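Local coordinates for protein phytase (PDB 3ZHC) that belongs to branch 2 of the histidine phosphatase superfamily, enzymes that combine a central mixed beta sheet with a largely helical region, at residues C209-A214 with W232-T237; P251-G256 with D380-Q385; P291-I296 with G333-N338; E357-T362 with W368-F373. The protein carries 2 engineered substitutions. One frame throughout, in Å; residues are numbered along the deposited sequence.

Contact 1 (C209-A214 with W232-T237)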
loop_
_atom_site.group_PDB
_atom_site.type_symbol
_atom_site.label_atom_id
_atom_site.label_comp_id
_atom_site.label_asym_id
_atom_site.label_seq_id
_atom_site.Cartn_x
_atom_site.Cartn_y
_atom_site.Cartn_z
ATOM N N CYS B 209 24.740 7.856 -10.219
ATOM C CA CYS B 209 24.955 8.752 -9.103
ATOM C C CYS B 209 23.590 8.733 -8.360
ATOM O O CYS B 209 22.562 8.981 -8.981
ATOM C CB CYS B 209 25.307 10.153 -9.570
ATOM S SG CYS B 209 25.582 11.324 -8.237
ATOM N N THR B 210 23.590 8.425 -7.061
ATOM C CA THR B 210 22.329 8.337 -6.275
ATOM C C THR B 210 22.335 9.232 -5.030
ATOM O O THR B 210 23.393 9.582 -4.504
ATOM C CB THR B 210 22.009 6.876 -5.859
ATOM O OG1 THR B 210 23.015 6.397 -4.973
ATOM C CG2 THR B 210 21.913 5.963 -7.084
ATOM N N LEU B 211 21.136 9.605 -4.583
ATOM C CA LEU B 211 20.966 10.482 -3.400
ATOM C C LEU B 211 21.421 9.838 -2.096
ATOM O O LEU B 211 22.115 10.492 -1.318
ATOM C CB LEU B 211 19.501 10.996 -3.257
ATOM C CG LEU B 211 19.212 12.360 -3.879
ATOM C CD1 LEU B 211 17.709 12.630 -3.997
ATOM C CD2 LEU B 211 19.897 13.440 -3.052
ATOM N N PRO B 212 21.026 8.562 -1.846
ATOM C CA PRO B 212 21.470 7.921 -0.606
ATOM C C PRO B 212 23.007 7.754 -0.510
ATOM O O PRO B 212 23.553 7.895 0.560
ATOM C CB PRO B 212 20.746 6.554 -0.636
ATOM C CG PRO B 212 19.641 6.733 -1.584
ATOM C CD PRO B 212 20.139 7.670 -2.611
ATOM N N GLU B 213 23.666 7.475 -1.636
ATOM C CA GLU B 213 25.134 7.333 -1.679
ATOM C C GLU B 213 25.807 8.710 -1.521
ATOM O O GLU B 213 26.814 8.822 -0.839
ATOM C CB GLU B 213 25.584 6.623 -2.983
ATOM C CG GLU B 213 27.049 6.039 -2.958
ATOM C CD GLU B 213 27.217 4.719 -2.114
ATOM O OE1 GLU B 213 26.201 4.097 -1.705
ATOM O OE2 GLU B 213 28.392 4.316 -1.875
ATOM N N ALA B 214 25.233 9.745 -2.150
ATOM C CA ALA B 214 25.736 11.129 -2.034
ATOM C C ALA B 214 25.497 11.719 -0.643
ATOM O O ALA B 214 26.340 12.436 -0.134
ATOM C CB ALA B 214 25.093 12.029 -3.090
ATOM N N TRP B 232 17.358 10.769 3.276
ATOM C CA TRP B 232 16.009 10.564 3.874
ATOM C C TRP B 232 15.276 11.880 4.267
ATOM O O TRP B 232 14.159 12.117 3.792
ATOM C CB TRP B 232 16.066 9.555 5.053
ATOM C CG TRP B 232 15.953 8.180 4.557
ATOM C CD1 TRP B 232 16.944 7.268 4.420
ATOM C CD2 TRP B 232 14.764 7.561 4.097
ATOM N NE1 TRP B 232 16.438 6.094 3.903
ATOM C CE2 TRP B 232 15.097 6.253 3.696
ATOM C CE3 TRP B 232 13.437 7.984 3.984
ATOM C CZ2 TRP B 232 14.143 5.354 3.191
ATOM C CZ3 TRP B 232 12.488 7.086 3.481
ATOM C CH2 TRP B 232 12.850 5.794 3.093
ATOM N N SER B 233 15.887 12.713 5.107
ATOM C CA SER B 233 15.264 14.023 5.483
ATOM C C SER B 233 15.052 14.930 4.267
ATOM O O SER B 233 13.981 15.515 4.116
ATOM C CB SER B 233 16.091 14.758 6.540
ATOM O OG SER B 233 15.612 16.091 6.740
ATOM N N LEU B 234 16.073 15.037 3.412
ATOM C CA LEU B 234 15.991 15.863 2.201
ATOM C C LEU B 234 14.811 15.428 1.327
ATOM O O LEU B 234 13.967 16.248 0.966
ATOM C CB LEU B 234 17.309 15.806 1.390
ATOM C CG LEU B 234 17.396 16.648 0.083
ATOM C CD1 LEU B 234 17.174 18.114 0.375
ATOM C CD2 LEU B 234 18.744 16.416 -0.665
ATOM N N SER B 235 14.763 14.133 1.005
ATOM C CA SER B 235 13.682 13.559 0.166
ATOM C C SER B 235 12.291 13.793 0.738
ATOM O O SER B 235 11.361 14.049 -0.012
ATOM C CB SER B 235 13.916 12.087 -0.031
ATOM O OG SER B 235 15.140 11.897 -0.743
ATOM N N SER B 236 12.171 13.703 2.076
ATOM C CA SER B 236 10.924 13.983 2.777
ATOM C C SER B 236 10.500 15.426 2.531
ATOM O O SER B 236 9.317 15.704 2.266
ATOM C CB SER B 236 11.077 13.719 4.282
ATOM O OG SER B 236 9.845 13.853 4.970
ATOM N N THR B 237 11.466 16.342 2.613
ATOM C CA THR B 237 11.213 17.760 2.361
ATOM C C THR B 237 10.839 18.007 0.885
ATOM O O THR B 237 9.822 18.633 0.602
ATOM C CB THR B 237 12.444 18.630 2.771
ATOM O OG1 THR B 237 12.669 18.497 4.192
ATOM C CG2 THR B 237 12.246 20.094 2.406
#
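A short helix laid against a long one joins these segments: L211, the first residue of helix 211-214, packs on L234 and S235 of helix 231-247. The contact is small and has no hydrogen bond across it. L211 CD2 meets L234 CD2 at 4.0 Å, and the two leucine side chains cross at about a right angle. They thus meet methyl to methyl. L234 has its CG anti to the backbone N (chi1 -179°), which places the branch beside its own carbonyl carbon. The other methyl of L211, CD1, lies 4.2 Å from S235 OG. That hydroxyl is hydrogen-bonded back to A231 O one turn earlier, so its polar need is met within its own helix.

The site belongs to the helical part of the histidine phosphatase fold. T210 stands at the N-cap position of the short helix, and A214 N bonds to T210 O at 3.0 Å. L211 N, at the start of that helix, is bonded by the carboxylate of E189, and just before it C209 is tied to C200 by a disulfide. Helix 182-192 adds F185 and L188 against S235. Towards the dimer partner, T210 and E213 pack on K129 of the second subunit.

Contact 2 (P251-G256 with D380-Q385)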
loop_
_atom_site.group_PDB
_atom_site.type_symbol
_atom_site.label_atom_id
_atom_site.label_comp_id
_atom_site.label_asym_id
_atom_site.label_seq_id
_atom_site.Cartn_x
_atom_site.Cartn_y
_atom_site.Cartn_z
ATOM N N PRO B 251 1.581 26.454 -11.804
ATOM C CA PRO B 251 1.510 26.015 -13.227
ATOM C C PRO B 251 2.554 24.964 -13.636
ATOM O O PRO B 251 2.246 24.120 -14.457
ATOM C CB PRO B 251 1.709 27.316 -13.995
ATOM C CG PRO B 251 2.346 28.263 -12.987
ATOM C CD PRO B 251 1.919 27.894 -11.682
ATOM N N GLN B 252 3.765 25.027 -13.059
ATOM C CA GLN B 252 4.830 24.059 -13.344
ATOM C C GLN B 252 5.263 23.364 -12.047
ATOM O O GLN B 252 6.055 23.912 -11.274
ATOM C CB GLN B 252 6.021 24.758 -14.020
ATOM C CG GLN B 252 7.056 23.795 -14.659
ATOM C CD GLN B 252 6.611 23.226 -16.028
ATOM O OE1 GLN B 252 5.423 23.304 -16.417
ATOM N NE2 GLN B 252 7.572 22.655 -16.764
ATOM N N VAL B 253 4.735 22.150 -11.823
ATOM C CA VAL B 253 5.043 21.354 -10.629
ATOM C C VAL B 253 6.166 20.411 -10.962
ATOM O O VAL B 253 6.068 19.657 -11.923
ATOM C CB VAL B 253 3.821 20.540 -10.145
ATOM C CG1 VAL B 253 4.174 19.709 -8.926
ATOM C CG2 VAL B 253 2.638 21.465 -9.849
ATOM N N ALA B 254 7.242 20.460 -10.165
ATOM C CA ALA B 254 8.395 19.577 -10.332
ATOM C C ALA B 254 8.948 19.579 -11.785
ATOM O O ALA B 254 9.309 18.525 -12.334
ATOM C CB ALA B 254 8.031 18.150 -9.867
ATOM N N TRP B 255 8.994 20.782 -12.388
ATOM C CA TRP B 255 9.493 20.988 -13.756
ATOM C C TRP B 255 8.727 20.129 -14.815
ATOM O O TRP B 255 9.283 19.748 -15.836
ATOM C CB TRP B 255 11.021 20.748 -13.790
ATOM C CG TRP B 255 11.732 21.522 -12.704
ATOM C CD1 TRP B 255 12.070 22.843 -12.732
ATOM C CD2 TRP B 255 12.172 21.023 -11.435
ATOM N NE1 TRP B 255 12.694 23.198 -11.567
ATOM C CE2 TRP B 255 12.772 22.100 -10.751
ATOM C CE3 TRP B 255 12.120 19.764 -10.808
ATOM C CZ2 TRP B 255 13.321 21.963 -9.453
ATOM C CZ3 TRP B 255 12.668 19.622 -9.508
ATOM C CH2 TRP B 255 13.256 20.708 -8.855
ATOM N N GLY B 256 7.440 19.860 -14.522
ATOM C CA GLY B 256 6.558 19.036 -15.347
ATOM C C GLY B 256 6.933 17.578 -15.491
ATOM O O GLY B 256 6.487 16.936 -16.433
ATOM N N ASP B 380 -8.681 17.709 -6.044
ATOM C CA ASP B 380 -9.624 18.682 -5.424
ATOM C C ASP B 380 -8.912 19.916 -4.823
ATOM O O ASP B 380 -9.535 20.961 -4.670
ATOM C CB ASP B 380 -10.536 18.004 -4.364
ATOM C CG ASP B 380 -11.667 17.118 -4.995
ATOM O OD1 ASP B 380 -11.708 16.916 -6.241
ATOM O OD2 ASP B 380 -12.523 16.626 -4.221
ATOM N N MET B 381 -7.624 19.783 -4.481
ATOM C CA MET B 381 -6.812 20.921 -4.044
ATOM C C MET B 381 -6.460 21.733 -5.270
ATOM O O MET B 381 -6.720 22.930 -5.317
ATOM C CB MET B 381 -5.549 20.468 -3.331
ATOM C CG MET B 381 -5.827 19.801 -1.991
ATOM S SD MET B 381 -4.381 19.115 -1.221
ATOM C CE MET B 381 -5.080 18.516 0.334
ATOM N N ARG B 382 -5.872 21.050 -6.257
ATOM C CA ARG B 382 -5.473 21.627 -7.551
ATOM C C ARG B 382 -6.581 22.443 -8.203
ATOM O O ARG B 382 -6.335 23.554 -8.642
ATOM C CB ARG B 382 -5.043 20.495 -8.515
ATOM C CG ARG B 382 -4.461 20.921 -9.887
ATOM C CD ARG B 382 -3.213 21.681 -9.714
ATOM N NE ARG B 382 -2.449 21.882 -10.958
ATOM C CZ ARG B 382 -1.222 22.420 -11.009
ATOM N NH1 ARG B 382 -0.596 22.817 -9.885
ATOM N NH2 ARG B 382 -0.605 22.567 -12.183
ATOM N N ASP B 383 -7.788 21.886 -8.245
ATOM C CA ASP B 383 -8.961 22.544 -8.851
ATOM C C ASP B 383 -9.748 23.462 -7.905
ATOM O O ASP B 383 -10.609 24.209 -8.366
ATOM C CB ASP B 383 -9.945 21.483 -9.374
ATOM C CG ASP B 383 -9.341 20.560 -10.410
ATOM O OD1 ASP B 383 -8.428 20.957 -11.147
ATOM O OD2 ASP B 383 -9.803 19.413 -10.485
ATOM N N ILE B 384 -9.446 23.401 -6.589
ATOM C CA ILE B 384 -10.231 24.093 -5.523
ATOM C C ILE B 384 -11.711 23.714 -5.716
ATOM O O ILE B 384 -12.591 24.577 -5.889
ATOM C CB ILE B 384 -10.016 25.636 -5.468
ATOM C CG1 ILE B 384 -8.535 25.984 -5.454
ATOM C CG2 ILE B 384 -10.708 26.229 -4.222
ATOM C CD1 ILE B 384 -8.263 27.486 -5.424
ATOM N N GLN B 385 -11.944 22.401 -5.702
ATOM C CA GLN B 385 -13.247 21.817 -5.891
ATOM C C GLN B 385 -14.206 22.296 -4.795
ATOM O O GLN B 385 -13.913 22.098 -3.613
ATOM C CB GLN B 385 -13.141 20.272 -5.884
ATOM C CG GLN B 385 -14.492 19.493 -5.914
ATOM C CD GLN B 385 -15.333 19.815 -7.116
ATOM O OE1 GLN B 385 -14.856 19.770 -8.252
ATOM N NE2 GLN B 385 -16.602 20.141 -6.883
#
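R382 reaches across to V253 and P251, linking the end of helix 378-382 to the loop between helices 231-247 and 260-280. The helix ends in a Schellman motif, formed by the residues around and just after R382. Along 380-385, D380 comes first. Its carbonyl O later accepts Q385 N at 3.0 Å. M381 turns into the protein, against A247 and L76, and its carbonyl O accepts I384 N at 3.0 Å.

R382 carries the contact. Its CG is anti to the backbone N (chi1 -174°) and the chain bends at chi2, then runs straight to the guanidinium. V253 comes from the opposite direction. Its CG2 lies 3.5 Å from R382 NH1 and 4.1 Å from R382 CZ, at an oblique angle to the guanidinium plane. This is a van der Waals contact of a methyl with the guanidinium. The polar hold on R382 lies next to the loop: NH1 bonds to both M250 O and E246 O, carbonyls near the C-terminal end of helix 231-247. Two acceptors on one nitrogen should restrict the rotation of the group. The negative end of the helix probably also favours the charge there.

D383 follows, with a weak, long ion pair from OD2 to R379 NE. I384 takes positive phi (51°), as the Schellman turn needs, and its side chain meets R72, E75 and L76 of helix 71-90. Q385 closes the turn. At the guanidinium edge, P251 O lies in plane, 4.0 Å from R382 NH2.

Contact 3 (P291-I296 with G333-N338). Unlike the reference sequence in segment 333-338: N338 (reference Lys).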
loop_
_atom_site.group_PDB
_atom_site.type_symbol
_atom_site.label_atom_id
_atom_site.label_comp_id
_atom_site.label_asym_id
_atom_site.label_seq_id
_atom_site.Cartn_x
_atom_site.Cartn_y
_atom_site.Cartn_z
ATOM N N PRO B 291 -0.474 15.349 25.289
ATOM C CA PRO B 291 -1.337 16.524 25.506
ATOM C C PRO B 291 -2.582 16.555 24.610
ATOM O O PRO B 291 -3.658 16.845 25.099
ATOM C CB PRO B 291 -0.416 17.692 25.181
ATOM C CG PRO B 291 0.904 17.200 25.425
ATOM C CD PRO B 291 0.911 15.768 25.031
ATOM N N LEU B 292 -2.427 16.248 23.324
ATOM C CA LEU B 292 -3.578 16.211 22.392
ATOM C C LEU B 292 -4.563 15.079 22.752
ATOM O O LEU B 292 -5.779 15.294 22.741
ATOM C CB LEU B 292 -3.125 16.130 20.923
ATOM C CG LEU B 292 -2.705 17.476 20.316
ATOM C CD1 LEU B 292 -1.886 17.282 19.038
ATOM C CD2 LEU B 292 -3.935 18.369 20.043
ATOM N N LEU B 293 -4.027 13.894 23.071
ATOM C CA LEU B 293 -4.856 12.768 23.562
ATOM C C LEU B 293 -5.639 13.141 24.840
ATOM O O LEU B 293 -6.825 12.801 24.955
ATOM C CB LEU B 293 -4.007 11.522 23.793
ATOM C CG LEU B 293 -3.476 10.871 22.495
ATOM C CD1 LEU B 293 -2.401 9.866 22.798
ATOM C CD2 LEU B 293 -4.617 10.243 21.710
ATOM N N ASP B 294 -4.977 13.846 25.775
ATOM C CA ASP B 294 -5.633 14.318 27.036
ATOM C C ASP B 294 -6.748 15.315 26.759
ATOM O O ASP B 294 -7.812 15.239 27.381
ATOM C CB ASP B 294 -4.616 14.946 28.005
ATOM C CG ASP B 294 -3.670 13.917 28.647
ATOM O OD1 ASP B 294 -3.890 12.668 28.540
ATOM O OD2 ASP B 294 -2.690 14.370 29.279
ATOM N N MET B 295 -6.490 16.252 25.828
ATOM C CA MET B 295 -7.489 17.243 25.365
ATOM C C MET B 295 -8.667 16.547 24.704
ATOM O O MET B 295 -9.812 16.821 25.042
ATOM C CB MET B 295 -6.848 18.239 24.376
ATOM C CG MET B 295 -7.766 19.420 23.891
ATOM S SD MET B 295 -8.298 20.540 25.227
ATOM C CE MET B 295 -6.742 21.324 25.634
ATOM N N ILE B 296 -8.377 15.639 23.760
ATOM C CA ILE B 296 -9.424 14.872 23.040
ATOM C C ILE B 296 -10.303 14.100 24.020
ATOM O O ILE B 296 -11.538 14.095 23.891
ATOM C CB ILE B 296 -8.809 13.877 22.022
ATOM C CG1 ILE B 296 -8.163 14.607 20.843
ATOM C CG2 ILE B 296 -9.871 12.903 21.481
ATOM C CD1 ILE B 296 -7.100 13.780 20.137
ATOM N N GLY B 333 0.386 7.050 15.227
ATOM C CA GLY B 333 1.278 6.053 15.834
ATOM C C GLY B 333 0.900 5.631 17.254
ATOM O O GLY B 333 1.005 4.475 17.588
ATOM N N ALA B 334 0.467 6.600 18.074
ATOM C CA ALA B 334 0.059 6.351 19.471
ATOM C C ALA B 334 -1.214 5.495 19.543
ATOM O O ALA B 334 -1.276 4.550 20.316
ATOM C CB ALA B 334 -0.142 7.659 20.212
ATOM N N LEU B 335 -2.211 5.846 18.727
ATOM C CA LEU B 335 -3.496 5.110 18.652
ATOM C C LEU B 335 -3.449 3.866 17.734
ATOM O O LEU B 335 -4.413 3.127 17.657
ATOM C CB LEU B 335 -4.624 6.055 18.192
ATOM C CG LEU B 335 -5.022 7.189 19.130
ATOM C CD1 LEU B 335 -5.974 8.115 18.434
ATOM C CD2 LEU B 335 -5.661 6.655 20.404
ATOM N N ASP B 336 -2.322 3.658 17.061
ATOM C CA ASP B 336 -2.110 2.556 16.124
ATOM C C ASP B 336 -3.123 2.603 14.928
ATOM O O ASP B 336 -3.687 1.565 14.502
ATOM C CB ASP B 336 -2.109 1.179 16.863
ATOM C CG ASP B 336 -1.291 0.085 16.103
ATOM O OD1 ASP B 336 -0.697 0.373 15.037
ATOM O OD2 ASP B 336 -1.243 -1.070 16.581
ATOM N N LEU B 337 -3.326 3.817 14.406
ATOM C CA LEU B 337 -4.184 4.070 13.259
ATOM C C LEU B 337 -3.346 4.005 12.020
ATOM O O LEU B 337 -2.351 4.747 11.899
ATOM C CB LEU B 337 -4.846 5.460 13.354
ATOM C CG LEU B 337 -6.151 5.643 14.146
ATOM C CD1 LEU B 337 -6.415 4.544 15.165
ATOM C CD2 LEU B 337 -6.165 7.023 14.803
ATOM N N ASN B 338 -3.734 3.119 11.093
ATOM C CA ASN B 338 -3.063 2.954 9.818
ATOM C C ASN B 338 -4.043 3.284 8.715
ATOM O O ASN B 338 -5.221 2.904 8.795
ATOM C CB ASN B 338 -2.543 1.535 9.665
ATOM C CG ASN B 338 -1.563 1.156 10.760
ATOM O OD1 ASN B 338 -0.413 1.649 10.793
ATOM N ND2 ASN B 338 -2.003 0.265 11.677
#
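L293 and L335 share one conformation: in each, CG sits anti to the carbonyl carbon and beside the backbone N, with chi1 of -70° in L293 and -66° in L335. The two side chains leave their helices towards each other and slide past in opposite directions. L293 therefore lies alongside L335 and touches it with the flank of its end. One methyl does this work. L293 CD2 rests on the whole isopropyl group of L335, 4.0 Å from L335 CD2, 4.0 Å from L335 CG and 4.1 Å from L335 CD1.

The second branch of L293 has a different partner. L293 CD1 stops 4.1 Å from A334 CB, so the fork of the leucine straddles two consecutive residues of helix 325-335. A334 is the nearest residue in the register, its CA 9.1 Å from L293 CA. Everything here is apolar and buried, and no hydrogen bond crosses between the segments.

The backbone changes course right behind L335. D336 has positive phi (61°) and is the first residue to leave the helix, so L335 makes its contact from the last turn of helix 325-335. On the other side, helix 282-301 has a kink at P291 and L292, shortly before L293. L331, one turn before L335, also touches both L293 and I296. Helix 414-424 closes the cluster with I424 on L293 and L335, I421 on L293 and F417 on I296, while L292 and M295 face strand 318-323 of the central sheet.

Contact 4 (E357-T362 with W368-F373)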
loop_
_atom_site.group_PDB
_atom_site.type_symbol
_atom_site.label_atom_id
_atom_site.label_comp_id
_atom_site.label_asym_id
_atom_site.label_seq_id
_atom_site.Cartn_x
_atom_site.Cartn_y
_atom_site.Cartn_z
ATOM N N GLU B 357 -15.610 11.535 16.685
ATOM C CA GLU B 357 -17.051 11.774 16.822
ATOM C C GLU B 357 -17.642 10.995 17.987
ATOM O O GLU B 357 -17.413 9.816 18.088
ATOM C CB GLU B 357 -17.766 11.338 15.549
ATOM C CG GLU B 357 -17.457 12.176 14.314
ATOM C CD GLU B 357 -17.900 11.514 13.018
ATOM O OE1 GLU B 357 -18.636 10.503 13.057
ATOM O OE2 GLU B 357 -17.506 12.006 11.944
ATOM N N LYS B 358 -18.399 11.680 18.855
ATOM C CA LYS B 358 -19.123 11.046 19.972
ATOM C C LYS B 358 -20.584 10.853 19.551
ATOM O O LYS B 358 -21.318 11.834 19.375
ATOM C CB LYS B 358 -19.046 11.876 21.241
ATOM C CG LYS B 358 -19.669 11.200 22.485
ATOM C CD LYS B 358 -19.484 12.069 23.689
ATOM C CE LYS B 358 -20.133 11.509 24.895
ATOM N NZ LYS B 358 -20.111 12.505 26.033
ATOM N N TRP B 359 -20.981 9.583 19.391
ATOM C CA TRP B 359 -22.339 9.194 19.038
ATOM C C TRP B 359 -23.054 8.592 20.256
ATOM O O TRP B 359 -22.451 7.796 21.000
ATOM C CB TRP B 359 -22.318 8.168 17.912
ATOM C CG TRP B 359 -21.849 8.696 16.630
ATOM C CD1 TRP B 359 -20.556 8.778 16.199
ATOM C CD2 TRP B 359 -22.660 9.226 15.584
ATOM N NE1 TRP B 359 -20.511 9.331 14.940
ATOM C CE2 TRP B 359 -21.791 9.615 14.534
ATOM C CE3 TRP B 359 -24.048 9.412 15.424
ATOM C CZ2 TRP B 359 -22.260 10.185 13.333
ATOM C CZ3 TRP B 359 -24.524 9.983 14.218
ATOM C CH2 TRP B 359 -23.627 10.359 13.195
ATOM N N LYS B 360 -24.328 8.969 20.460
ATOM C CA LYS B 360 -25.169 8.397 21.525
ATOM C C LYS B 360 -26.166 7.452 20.869
ATOM O O LYS B 360 -26.888 7.859 19.954
ATOM C CB LYS B 360 -25.921 9.473 22.310
ATOM C CG LYS B 360 -26.693 8.916 23.557
ATOM C CD LYS B 360 -27.510 9.986 24.296
ATOM C CE LYS B 360 -28.796 10.367 23.528
ATOM N NZ LYS B 360 -29.702 11.296 24.322
ATOM N N ARG B 361 -26.199 6.199 21.331
ATOM C CA ARG B 361 -27.180 5.220 20.858
ATOM C C ARG B 361 -28.475 5.554 21.587
ATOM O O ARG B 361 -28.499 5.586 22.822
ATOM C CB ARG B 361 -26.725 3.811 21.163
ATOM C CG ARG B 361 -27.656 2.682 20.664
ATOM C CD ARG B 361 -27.242 1.328 21.279
ATOM N NE ARG B 361 -26.293 0.559 20.482
ATOM C CZ ARG B 361 -25.523 -0.437 20.952
ATOM N NH1 ARG B 361 -25.555 -0.815 22.253
ATOM N NH2 ARG B 361 -24.700 -1.068 20.114
ATOM N N THR B 362 -29.541 5.813 20.819
ATOM C CA THR B 362 -30.859 6.220 21.372
ATOM C C THR B 362 -31.511 5.173 22.272
ATOM O O THR B 362 -32.067 5.523 23.322
ATOM C CB THR B 362 -31.877 6.548 20.238
ATOM O OG1 THR B 362 -31.272 7.416 19.279
ATOM C CG2 THR B 362 -33.146 7.209 20.805
ATOM N N TRP B 368 -20.625 6.201 22.176
ATOM C CA TRP B 368 -19.664 5.530 21.298
ATOM C C TRP B 368 -18.818 6.555 20.538
ATOM O O TRP B 368 -19.284 7.660 20.261
ATOM C CB TRP B 368 -20.405 4.606 20.323
ATOM C CG TRP B 368 -21.362 3.677 21.048
ATOM C CD1 TRP B 368 -22.660 3.948 21.402
ATOM C CD2 TRP B 368 -21.089 2.353 21.521
ATOM N NE1 TRP B 368 -23.213 2.876 22.054
ATOM C CE2 TRP B 368 -22.278 1.879 22.144
ATOM C CE3 TRP B 368 -19.966 1.512 21.471
ATOM C CZ2 TRP B 368 -22.368 0.597 22.717
ATOM C CZ3 TRP B 368 -20.055 0.234 22.045
ATOM C CH2 TRP B 368 -21.249 -0.208 22.659
ATOM N N VAL B 369 -17.575 6.169 20.211
ATOM C CA VAL B 369 -16.616 7.040 19.526
ATOM C C VAL B 369 -16.247 6.489 18.160
ATOM O O VAL B 369 -15.776 5.356 18.073
ATOM C CB VAL B 369 -15.300 7.217 20.347
ATOM C CG1 VAL B 369 -14.321 8.143 19.611
ATOM C CG2 VAL B 369 -15.590 7.749 21.720
ATOM N N GLN B 370 -16.467 7.288 17.100
ATOM C CA GLN B 370 -16.052 6.934 15.733
ATOM C C GLN B 370 -14.902 7.833 15.318
ATOM O O GLN B 370 -14.933 9.043 15.587
ATOM C CB GLN B 370 -17.199 7.074 14.725
ATOM C CG GLN B 370 -16.891 6.336 13.405
ATOM C CD GLN B 370 -18.034 6.340 12.456
ATOM O OE1 GLN B 370 -18.557 7.398 12.106
ATOM N NE2 GLN B 370 -18.444 5.146 12.007
ATOM N N VAL B 371 -13.894 7.241 14.663
ATOM C CA VAL B 371 -12.702 7.950 14.224
ATOM C C VAL B 371 -12.633 7.926 12.698
ATOM O O VAL B 371 -12.757 6.864 12.086
ATOM C CB VAL B 371 -11.403 7.339 14.803
ATOM C CG1 VAL B 371 -10.185 8.230 14.451
ATOM C CG2 VAL B 371 -11.508 7.161 16.293
ATOM N N SER B 372 -12.433 9.103 12.097
ATOM C CA SER B 372 -12.345 9.250 10.646
ATOM C C SER B 372 -11.204 10.152 10.247
ATOM O O SER B 372 -10.691 10.915 11.066
ATOM C CB SER B 372 -13.644 9.854 10.107
ATOM O OG SER B 372 -14.737 9.023 10.391
ATOM N N PHE B 373 -10.801 10.056 8.980
ATOM C CA PHE B 373 -9.853 11.011 8.410
ATOM C C PHE B 373 -10.541 11.722 7.250
ATOM O O PHE B 373 -10.850 11.095 6.254
ATOM C CB PHE B 373 -8.520 10.386 7.968
ATOM C CG PHE B 373 -7.413 11.416 7.854
ATOM C CD1 PHE B 373 -7.256 12.166 6.705
ATOM C CD2 PHE B 373 -6.545 11.655 8.938
ATOM C CE1 PHE B 373 -6.234 13.136 6.619
ATOM C CE2 PHE B 373 -5.533 12.619 8.854
ATOM C CZ PHE B 373 -5.379 13.354 7.701
#
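E357 and Q370, and W359 and W368, are hydrogen-bonded pairs of an antiparallel beta hairpin, strands 353-361 and 366-375 of the central sheet. E357 N bonds to Q370 O at 2.8 Å and is almost straight (173°). Q370 N returns the bond to E357 O. W359 N and W368 O are joined at 2.7 Å, as are W368 N and W359 O. Between them K358 and V369 form a non-hydrogen-bonded pair, and V369 CA makes a CA-H...O contact of 3.2 Å to E357 O.

On the sheet face of E357, W359, W368 and Q370, the side chains touch across the strands. The W359 indole is turned steeply against the Q370 amide, their planes 78° apart, and Q370 CB lies 4.0 Å from W359 CD1. At the turn end of the hairpin, the bent chain of R361 brings its guanidinium to the W368 indole. W368 CZ2 sits over one face of the guanidinium, offset toward its rim, 3.5 Å from R361 NH1. The two planes are 49° apart, so this is no flat stack. W368 NE1 itself bonds to T366 OG1.

Outside the pair, further bonds tie the strands in place. K358 extends from the opposite face, with NZ bonded to L300 O. K358 and K360 also bond through their backbones to strand 28-38, on the far edge of strand 353-361. E357 OE2 forms a salt bridge with K395 of strand 394-398. The other carboxylate oxygen, E357 OE1, takes W359 NE1 at 2.9 Å on its anti side, and OE1 lies close to the indole plane.

Contacts 3 and 4 are neighbours, with centres about 16 Å apart. They touch where L337 CD2 meets V371 CG1 at 4.2 Å, so the loop just after helix 325-335 packs on strand 366-375. Contact 1 lies on the other side of the chain's centre from contact 4, with centres about 42 Å apart. Contacts 1 and 2 have centres about 24 Å apart and both adjoin helix 231-247, contact 1 near its start and contact 2 just past its end. Strand 366-375 of contact 4 runs on into helix 378-382 of contact 2, and their nearest atoms are about 8 Å apart. Contact 2 thereby joins the sheet side to the helical region holding contact 1.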